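Local coordinates for malonyl CoA:acyl carrier protein malonyltransferase (Streptomyces coelicolor, PDB 1NM2) that probably transfers the malonyl group from malonyl-CoA to holo-acyl carrier protein, supplying the malonyl-ACP used in fatty acid biosynthesis, at residues Thr19-Leu22 with Ala23-Gly26; Asp29-Ala32 with Ala33-Asp36; Leu42-Gly46 with Thr47-Ala51; Ile54-Thr57 with Ser58-Gln61; Ser118-Arg121 with Arg122-Leu125. One frame throughout, in Å; residues are numbered along the deposited sequence.

Contact 1: Thr19-Leu22 with Ala23-Gly26; sequences TDWL and ALPG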
# COMPACT_ATOMS: atom_id res chain seq x y z
N THR A 19 18.98 -2.53 0.60
CA THR A 19 20.36 -3.00 0.62
C THR A 19 20.59 -4.46 1.03
O THR A 19 21.13 -5.25 0.25
CB THR A 19 21.23 -2.10 1.53
OG1 THR A 19 21.12 -0.74 1.11
CG2 THR A 19 22.69 -2.52 1.45
N ASP A 20 20.18 -4.82 2.25
CA ASP A 20 20.38 -6.19 2.73
C ASP A 20 19.65 -7.22 1.88
O ASP A 20 20.12 -8.35 1.71
CB ASP A 20 19.94 -6.31 4.19
CG ASP A 20 20.89 -5.59 5.15
OD1 ASP A 20 20.61 -5.57 6.37
OD2 ASP A 20 21.91 -5.05 4.68
N TRP A 21 18.49 -6.85 1.34
CA TRP A 21 17.72 -7.77 0.52
C TRP A 21 18.41 -8.06 -0.81
O TRP A 21 18.33 -9.17 -1.32
CB TRP A 21 16.31 -7.24 0.28
CG TRP A 21 15.53 -7.13 1.54
CD1 TRP A 21 15.42 -6.03 2.35
CD2 TRP A 21 14.81 -8.18 2.19
NE1 TRP A 21 14.68 -6.34 3.46
CE2 TRP A 21 14.29 -7.65 3.39
CE3 TRP A 21 14.55 -9.52 1.87
CZ2 TRP A 21 13.53 -8.42 4.28
CZ3 TRP A 21 13.80 -10.29 2.76
CH2 TRP A 21 13.29 -9.73 3.95
N LEU A 22 19.09 -7.05 -1.37
CA LEU A 22 19.79 -7.24 -2.64
C LEU A 22 20.99 -8.15 -2.48
O LEU A 22 21.51 -8.68 -3.47
CB LEU A 22 20.29 -5.90 -3.21
CG LEU A 22 19.37 -5.03 -4.07
CD1 LEU A 22 18.64 -5.89 -5.10
CD2 LEU A 22 18.40 -4.33 -3.18
N ALA A 23 21.44 -8.33 -1.25
CA ALA A 23 22.60 -9.18 -0.97
C ALA A 23 22.28 -10.66 -1.05
O ALA A 23 23.18 -11.49 -1.15
CB ALA A 23 23.18 -8.84 0.40
N LEU A 24 21.00 -11.01 -1.00
CA LEU A 24 20.61 -12.42 -1.07
C LEU A 24 20.95 -12.95 -2.46
O LEU A 24 20.67 -12.31 -3.47
CB LEU A 24 19.12 -12.58 -0.79
CG LEU A 24 18.65 -12.22 0.63
CD1 LEU A 24 17.13 -12.40 0.73
CD2 LEU A 24 19.35 -13.11 1.63
N PRO A 25 21.57 -14.14 -2.54
CA PRO A 25 21.91 -14.71 -3.84
C PRO A 25 20.74 -14.75 -4.81
O PRO A 25 19.68 -15.32 -4.51
CB PRO A 25 22.44 -16.11 -3.49
CG PRO A 25 21.89 -16.38 -2.11
CD PRO A 25 21.98 -15.04 -1.45
N GLY A 26 20.92 -14.11 -5.96
CA GLY A 26 19.88 -14.06 -6.97
C GLY A 26 19.03 -12.80 -6.95
O GLY A 26 18.43 -12.45 -7.96
O HOH W 1 21.97 -10.71 -4.98
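W21 and L24 turn their side chains the same way at the first torsion: in each, CG lies beside the backbone N and opposite the carbonyl carbon, with chi1 at -64° in W21 and -66° in L24. Three residues apart on a short turn, the two groups therefore run side by side in one direction, and the indole atom CE3 of W21 meets the methyl CD1 of L24 at 4.0 Å. The methyl approaches the ring obliquely. The stem of L24 also packs on the backbone of the preceding turn, its CB 3.5 Å from O of W21. That same carbonyl takes the N-H of L24 at 3.3 Å between L24 N and W21 O, in a fairly straight bond whose donor stands above the carbonyl plane. One residue earlier, N of A23 gives a more bent bond of 3.2 Å to O of D20 and a weak one to O of T19. Bonds that reach back three residues, with donors well out of the carbonyl plane, mark the tight, 3-10-like finish of the short helix 19-22, an outlying element of the alpha/beta hydrolase-like fold. The chain then leaves in an extended form through L24 and P25 to G26, the N-cap residue of helix 27-38. A water ties the exit together by donating to L22 O and L24 O, each 2.6 Å from it. On the protein side, W21 is buried against L70, S71 and A74 of helix 57-75, L24 also touches A74, and the indole NE1 is hydrogen-bonded to K299 O.

Contact 2: Asp29-Ala32 with Ala33-Asp36; sequences DRVA and AWSD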
# COMPACT_ATOMS: atom_id res chain seq x y z
N ASP A 29 20.02 -9.98 -9.37
CA ASP A 29 19.66 -10.42 -10.72
C ASP A 29 18.18 -10.18 -11.03
O ASP A 29 17.83 -9.64 -12.08
CB ASP A 29 19.99 -11.90 -10.92
CG ASP A 29 21.49 -12.19 -10.85
OD1 ASP A 29 22.27 -11.47 -11.52
OD2 ASP A 29 21.88 -13.13 -10.13
N ARG A 30 17.29 -10.60 -10.12
CA ARG A 30 15.86 -10.41 -10.35
C ARG A 30 15.50 -8.94 -10.44
O ARG A 30 14.79 -8.52 -11.36
CB ARG A 30 15.03 -11.08 -9.24
CG ARG A 30 15.16 -12.60 -9.18
CD ARG A 30 14.04 -13.23 -8.34
NE ARG A 30 12.73 -13.12 -8.98
CZ ARG A 30 11.58 -13.44 -8.39
NH1 ARG A 30 11.57 -13.88 -7.13
NH2 ARG A 30 10.43 -13.31 -9.04
N VAL A 31 15.99 -8.14 -9.49
CA VAL A 31 15.69 -6.71 -9.48
C VAL A 31 16.20 -6.02 -10.75
O VAL A 31 15.53 -5.13 -11.28
CB VAL A 31 16.30 -6.03 -8.22
CG1 VAL A 31 16.07 -4.53 -8.27
CG2 VAL A 31 15.66 -6.61 -6.97
N ALA A 32 17.36 -6.45 -11.25
CA ALA A 32 17.93 -5.88 -12.46
C ALA A 32 17.01 -6.15 -13.66
O ALA A 32 16.79 -5.28 -14.50
CB ALA A 32 19.32 -6.47 -12.73
N ALA A 33 16.48 -7.37 -13.74
CA ALA A 33 15.58 -7.72 -14.84
C ALA A 33 14.31 -6.87 -14.75
O ALA A 33 13.78 -6.43 -15.77
CB ALA A 33 15.23 -9.20 -14.78
N TRP A 34 13.83 -6.64 -13.53
CA TRP A 34 12.64 -5.81 -13.34
C TRP A 34 12.96 -4.39 -13.79
O TRP A 34 12.18 -3.77 -14.51
CB TRP A 34 12.20 -5.79 -11.87
CG TRP A 34 11.69 -7.11 -11.35
CD1 TRP A 34 11.13 -8.12 -12.08
CD2 TRP A 34 11.60 -7.51 -9.98
NE1 TRP A 34 10.71 -9.13 -11.25
CE2 TRP A 34 10.98 -8.77 -9.95
CE3 TRP A 34 11.99 -6.91 -8.77
CZ2 TRP A 34 10.74 -9.46 -8.76
CZ3 TRP A 34 11.75 -7.60 -7.59
CH2 TRP A 34 11.13 -8.86 -7.59
N SER A 35 14.11 -3.88 -13.35
CA SER A 35 14.54 -2.54 -13.71
C SER A 35 14.53 -2.36 -15.23
O SER A 35 14.04 -1.35 -15.74
CB SER A 35 15.93 -2.25 -13.15
OG SER A 35 15.92 -2.26 -11.73
N ASP A 36 15.09 -3.33 -15.96
CA ASP A 36 15.12 -3.24 -17.42
C ASP A 36 13.72 -3.25 -18.00
O ASP A 36 13.45 -2.59 -19.00
CB ASP A 36 15.91 -4.40 -18.04
CG ASP A 36 17.38 -4.39 -17.66
OD1 ASP A 36 17.94 -3.29 -17.43
OD2 ASP A 36 17.99 -5.48 -17.61
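The indole of W34 lies flat against the preceding turn of its helix, with R30 O over one face, 3.4 Å from the ring atom CG of W34. That oxygen sits toward the rim of the ring while it accepts the N-H of W34, at 3.0 Å from W34 N to R30 O, in the carbonyl plane. Further out along the ring the R30 side chain swings round. Its chain bends at the third torsion (chi3 69°), which brings the guanidinium to the far end of the indole: CZ2 of W34 sits over a guanidinium face, 3.9 Å from R30 NH2. The two planes are 59° apart, so this is an inclined contact and not a parallel stack. D113 gathers both polar ends, forming a salt bridge with R30 NH2 and a hydrogen bond with W34 NE1, which probably helps to fix how the two groups are turned. V31 crosses the indole at an angle, its methyl CG2 4.1 Å from CZ3 of W34. Next in line, S35 N bonds to V31 O at 2.8 Å, and S35 OG receives the backbone N-H of L42. V31, W34 and S35 are buried, while D29, A32, A33 and D36 face outward. This is the pattern of an amphipathic surface helix, here helix 27-38, laid with its apolar side on helices 42-47 and 57-75.

Contact 3: Leu42-Gly46 with Thr47-Ala51; sequences LAHFG and TKADA. With NI (nickel (II) ion), chain B.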
# COMPACT_ATOMS: atom_id res chain seq x y z
N LEU A 42 15.82 0.19 -10.05
CA LEU A 42 15.32 -0.15 -8.73
C LEU A 42 16.41 -0.34 -7.68
O LEU A 42 16.25 0.10 -6.54
CB LEU A 42 14.44 -1.40 -8.80
CG LEU A 42 13.16 -1.26 -9.64
CD1 LEU A 42 12.54 -2.63 -9.87
CD2 LEU A 42 12.18 -0.32 -8.93
N ALA A 43 17.51 -0.98 -8.06
CA ALA A 43 18.61 -1.21 -7.14
C ALA A 43 19.17 0.11 -6.61
O ALA A 43 19.43 0.25 -5.41
CB ALA A 43 19.73 -2.02 -7.83
N HIS A 44 19.33 1.09 -7.49
CA HIS A 44 19.85 2.39 -7.07
C HIS A 44 18.92 3.08 -6.07
O HIS A 44 19.36 3.56 -5.02
CB HIS A 44 20.04 3.31 -8.27
CG HIS A 44 20.25 4.75 -7.88
ND1 HIS A 44 21.42 5.21 -7.31
CD2 HIS A 44 19.41 5.81 -7.93
CE1 HIS A 44 21.29 6.49 -7.03
NE2 HIS A 44 20.08 6.88 -7.40
N PHE A 45 17.64 3.15 -6.40
CA PHE A 45 16.69 3.83 -5.52
C PHE A 45 16.48 3.12 -4.19
O PHE A 45 16.10 3.74 -3.21
CB PHE A 45 15.36 4.03 -6.25
CG PHE A 45 15.45 5.02 -7.38
CD1 PHE A 45 15.46 4.58 -8.70
CD2 PHE A 45 15.55 6.38 -7.11
CE1 PHE A 45 15.58 5.49 -9.75
CE2 PHE A 45 15.67 7.30 -8.15
CZ PHE A 45 15.68 6.86 -9.47
N GLY A 46 16.76 1.82 -4.16
CA GLY A 46 16.60 1.08 -2.93
C GLY A 46 17.87 1.01 -2.10
O GLY A 46 17.83 0.58 -0.95
N THR A 47 19.00 1.44 -2.67
CA THR A 47 20.27 1.39 -1.94
C THR A 47 21.01 2.72 -1.76
O THR A 47 21.32 3.09 -0.63
CB THR A 47 21.26 0.39 -2.59
OG1 THR A 47 21.56 0.81 -3.92
CG2 THR A 47 20.66 -1.00 -2.63
N LYS A 48 21.27 3.42 -2.86
CA LYS A 48 22.02 4.69 -2.78
C LYS A 48 21.18 5.96 -2.72
O LYS A 48 21.60 6.95 -2.12
CB LYS A 48 22.98 4.79 -3.97
CG LYS A 48 23.72 3.50 -4.32
CD LYS A 48 24.64 3.05 -3.20
CE LYS A 48 25.85 3.96 -3.06
NZ LYS A 48 26.77 3.50 -1.97
N ALA A 49 20.02 5.95 -3.35
CA ALA A 49 19.16 7.12 -3.37
C ALA A 49 18.79 7.64 -1.98
O ALA A 49 18.51 6.86 -1.07
CB ALA A 49 17.89 6.83 -4.16
N ASP A 50 18.80 8.96 -1.81
CA ASP A 50 18.46 9.55 -0.53
C ASP A 50 16.96 9.84 -0.44
O ASP A 50 16.18 9.43 -1.29
CB ASP A 50 19.25 10.84 -0.31
CG ASP A 50 19.14 11.80 -1.48
OD1 ASP A 50 18.09 11.82 -2.16
OD2 ASP A 50 20.12 12.55 -1.70
N ALA A 51 16.58 10.58 0.60
CA ALA A 51 15.18 10.90 0.85
C ALA A 51 14.42 11.56 -0.30
O ALA A 51 13.33 11.12 -0.65
CB ALA A 51 15.08 11.76 2.10
NI NI B . 19.30 14.02 -3.03
O HOH W 2 17.62 4.47 -1.10
O HOH W 3 19.53 13.10 -4.51
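The H44 imidazole has A49 N over one face, with CB of K48 reaching it obliquely, 3.7 Å from ND1. The F45 ring carries CD2 of H44 over the centre of one face, and CB of A49 comes in at an oblique angle, 3.8 Å from F45 CD2. These rings flank the C-terminal end of helix 42-47, where the chain closes in a pi-turn before the next helix. H44 O is gripped there by three N-H groups. A49 N, five residues on, makes a nearly straight bond of 3.0 Å (170°) to H44 O, K48 N a more bent one, and T47 N approaches from above the carbonyl plane. H44 holds its ring over the turn because CG is anti to the backbone N (chi1 166°), and a hydrogen bond from NE2 to E53 in helix 51-54 steadies it. T47 turns its hydroxyl back between its own N and carbonyl carbon (chi1 62°), from where OG1 donates to A43 O at 2.7 Å. Its CG2 packs 3.3 Å from the same A43 O. A water bridges F45 O and A49 O across the mouth of the turn. Past it, D50 N-caps helix 51-54 and shares a nickel ion with D52; D50 OD2 is 2.1 Å from the metal.

Contact 4: Ile54-Thr57 with Ser58-Gln61; sequences IRDT and SVAQ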
# COMPACT_ATOMS: atom_id res chain seq x y z
N ILE A 54 13.60 9.03 -3.34
CA ILE A 54 12.60 7.99 -3.13
C ILE A 54 11.25 8.53 -2.70
O ILE A 54 10.31 7.76 -2.48
CB ILE A 54 13.09 6.92 -2.14
CG1 ILE A 54 13.31 7.53 -0.75
CG2 ILE A 54 14.38 6.30 -2.65
CD1 ILE A 54 13.78 6.52 0.27
N ARG A 55 11.14 9.85 -2.58
CA ARG A 55 9.88 10.47 -2.21
C ARG A 55 9.12 10.65 -3.53
O ARG A 55 7.91 10.86 -3.54
CB ARG A 55 10.12 11.82 -1.54
CG ARG A 55 8.86 12.56 -1.11
CD ARG A 55 9.22 13.59 -0.06
NE ARG A 55 8.19 14.60 0.14
CZ ARG A 55 8.22 15.50 1.12
NH1 ARG A 55 9.23 15.51 1.97
NH2 ARG A 55 7.24 16.39 1.24
N ASP A 56 9.87 10.56 -4.62
CA ASP A 56 9.33 10.67 -5.98
C ASP A 56 8.25 9.58 -6.09
O ASP A 56 8.56 8.40 -6.11
CB ASP A 56 10.46 10.40 -6.98
CG ASP A 56 10.01 10.52 -8.42
OD1 ASP A 56 8.81 10.34 -8.72
OD2 ASP A 56 10.88 10.78 -9.28
N THR A 57 6.99 9.99 -6.18
CA THR A 57 5.91 9.02 -6.27
C THR A 57 6.04 8.04 -7.45
O THR A 57 5.61 6.90 -7.35
CB THR A 57 4.53 9.74 -6.33
OG1 THR A 57 3.49 8.77 -6.42
CG2 THR A 57 4.46 10.67 -7.53
N SER A 58 6.65 8.47 -8.55
CA SER A 58 6.81 7.58 -9.70
C SER A 58 7.87 6.53 -9.41
O SER A 58 7.91 5.46 -10.04
CB SER A 58 7.17 8.38 -10.96
OG SER A 58 8.41 9.06 -10.81
N VAL A 59 8.73 6.82 -8.44
CA VAL A 59 9.80 5.91 -8.04
C VAL A 59 9.34 5.04 -6.86
O VAL A 59 9.50 3.82 -6.87
CB VAL A 59 11.08 6.68 -7.61
CG1 VAL A 59 12.08 5.73 -6.95
CG2 VAL A 59 11.73 7.34 -8.82
N ALA A 60 8.76 5.69 -5.85
CA ALA A 60 8.31 4.98 -4.65
C ALA A 60 7.37 3.80 -4.90
O ALA A 60 7.54 2.74 -4.30
CB ALA A 60 7.66 5.97 -3.68
N GLN A 61 6.39 3.98 -5.77
CA GLN A 61 5.44 2.90 -6.02
C GLN A 61 6.09 1.61 -6.55
O GLN A 61 5.93 0.55 -5.94
CB GLN A 61 4.30 3.40 -6.92
CG GLN A 61 3.47 4.47 -6.20
CD GLN A 61 2.14 4.76 -6.84
OE1 GLN A 61 1.53 3.89 -7.46
NE2 GLN A 61 1.67 5.99 -6.67
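This is a helix N-terminal cap, largely buried, where the chain arriving from helix 51-54 enters helix 57-75. D56, the N-cap residue, forms an Asx turn with S58. Its CG stands anti to the backbone N (chi1 -179°), which carries OD1 forward to the start of the helix, where it accepts S58 N at 2.9 Å. That donor comes in on the anti side of the carboxylate, 30° out of its plane. S58 OG also donates to D56 OD1, over a very short 2.5 Å, so one oxygen holds both the amide and the hydroxyl of the same residue. The carboxylate lies across V59, with OD2 of D56 3.6 Å from V59 CG2. On the backbone, D56 O takes A60 N almost straight on at 2.7 Å, and V59 N from above the carbonyl plane. Just before the cap, I54 O rests on A60 CB and accepts a hydrogen bond from Q13 NE2. Along the first turn, T57 and Q61 run alongside each other; the amide oxygen OE1 of Q61 takes a hydrogen bond from R123 NH1, while Q61 NE2 gives a weak one to T57 OG1 at 3.3 Å.

Contact 5: Ser118-Arg121 with Arg122-Leu125; sequences SLVR and RRGL. With ACY (acetic acid), chain D.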
# COMPACT_ATOMS: atom_id res chain seq x y z
N SER A 118 4.97 -3.31 -14.00
CA SER A 118 4.69 -2.48 -15.16
C SER A 118 3.45 -1.63 -14.88
O SER A 118 3.38 -0.45 -15.23
CB SER A 118 4.45 -3.34 -16.40
OG SER A 118 4.05 -2.55 -17.51
N LEU A 119 2.46 -2.24 -14.23
CA LEU A 119 1.23 -1.55 -13.88
C LEU A 119 1.47 -0.46 -12.84
O LEU A 119 0.96 0.65 -12.95
CB LEU A 119 0.20 -2.54 -13.33
CG LEU A 119 -1.15 -1.94 -12.94
CD1 LEU A 119 -1.91 -1.53 -14.21
CD2 LEU A 119 -1.96 -2.96 -12.15
N VAL A 120 2.25 -0.79 -11.81
CA VAL A 120 2.52 0.16 -10.74
C VAL A 120 3.46 1.29 -11.19
O VAL A 120 3.40 2.40 -10.66
CB VAL A 120 3.08 -0.55 -9.48
CG1 VAL A 120 4.53 -0.96 -9.68
CG2 VAL A 120 2.92 0.35 -8.27
N ARG A 121 4.32 1.01 -12.17
CA ARG A 121 5.22 2.04 -12.70
C ARG A 121 4.28 3.08 -13.32
O ARG A 121 4.44 4.28 -13.11
CB ARG A 121 6.12 1.45 -13.79
CG ARG A 121 7.50 2.10 -13.99
CD ARG A 121 7.56 3.60 -13.75
NE ARG A 121 8.54 4.25 -14.61
CZ ARG A 121 9.27 5.31 -14.27
NH1 ARG A 121 9.14 5.85 -13.07
NH2 ARG A 121 10.12 5.84 -15.14
N ARG A 122 3.29 2.61 -14.07
CA ARG A 122 2.31 3.49 -14.71
C ARG A 122 1.43 4.16 -13.65
O ARG A 122 1.04 5.32 -13.80
CB ARG A 122 1.43 2.69 -15.68
CG ARG A 122 2.18 2.14 -16.88
CD ARG A 122 2.68 3.27 -17.77
NE ARG A 122 3.55 2.79 -18.84
CZ ARG A 122 4.00 3.56 -19.83
NH1 ARG A 122 3.65 4.85 -19.87
NH2 ARG A 122 4.79 3.06 -20.76
N ARG A 123 1.12 3.42 -12.59
CA ARG A 123 0.30 3.96 -11.51
C ARG A 123 1.00 5.18 -10.92
O ARG A 123 0.40 6.25 -10.78
CB ARG A 123 0.11 2.90 -10.41
CG ARG A 123 -0.84 3.31 -9.28
CD ARG A 123 -0.91 2.21 -8.22
NE ARG A 123 -2.00 2.37 -7.27
CZ ARG A 123 -1.95 3.09 -6.16
NH1 ARG A 123 -0.84 3.74 -5.83
NH2 ARG A 123 -3.01 3.14 -5.36
N GLY A 124 2.28 5.02 -10.58
CA GLY A 124 3.04 6.11 -9.99
C GLY A 124 3.20 7.33 -10.88
O GLY A 124 3.11 8.46 -10.41
N LEU A 125 3.47 7.11 -12.16
CA LEU A 125 3.63 8.20 -13.10
C LEU A 125 2.30 8.92 -13.28
O LEU A 125 2.24 10.14 -13.24
CB LEU A 125 4.12 7.68 -14.45
CG LEU A 125 5.55 7.11 -14.50
CD1 LEU A 125 5.75 6.29 -15.76
CD2 LEU A 125 6.56 8.24 -14.43
C ACY D . -0.85 6.06 -2.83
O ACY D . 0.38 6.44 -3.01
OXT ACY D . -1.58 5.39 -3.65
CH3 ACY D . -1.44 6.49 -1.50
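L125 lays its isobutyl group against R121, one helical turn earlier, placing CD1 over a face of the guanidinium, 3.6 Å from R121 NE. CD2 follows along the same group, 3.8 Å from NH1 of R121. The arginine reaches this spot by a bend at chi2 (-34°) that departs from a staggered angle, and NH1 is held by S58 O. R123 projects from another side of the helix. Its chain runs extended from CG to NE and presents the guanidinium edge to a bound acetate, whose OXT is gripped by two N-H groups: R123 NH1 at 2.8 Å and R123 NH2 at 3.2 Å. In the next shell, NH1 is also held by Q61 and NH2 by S98 OG, second partners that probably fix the guanidinium's rotation. The acetate, also bonded to S98 OG, mimics a malonyl group, consistent with R123 pairing with the malonyl carboxylate beside a probable nucleophile elbow at S98. Regular helical bonds such as G124 N to V120 O, 2.9 Å, carry these residues. Helix 113-132 packs on helix 57-75 through V120 and L125, and on helix 207-217 through L119, R122 and R123.

The five contacts come in series along the chain. Contacts 1, 2 and 3 lie on the successive helices 19-22, 27-38 and 42-47, with centres 13 to 14 Å apart. L22 packs on V31, T19 and L22 on T47, and V31 and W34 on L42, so that the three helices pack on one another. Contact 3 then meets contact 4, about 10 Å away between centres, through F45 on V59 and I54. Contact 4 opens helix 57-75, which also backs contacts 1 and 2, and contact 5 lies on helix 113-132, its centre again about 10 Å from that of contact 4. There Q61 joins R123, linking the peripheral helices to the acetate pocket; contacts 1 and 5 remain about 24 Å apart between centres.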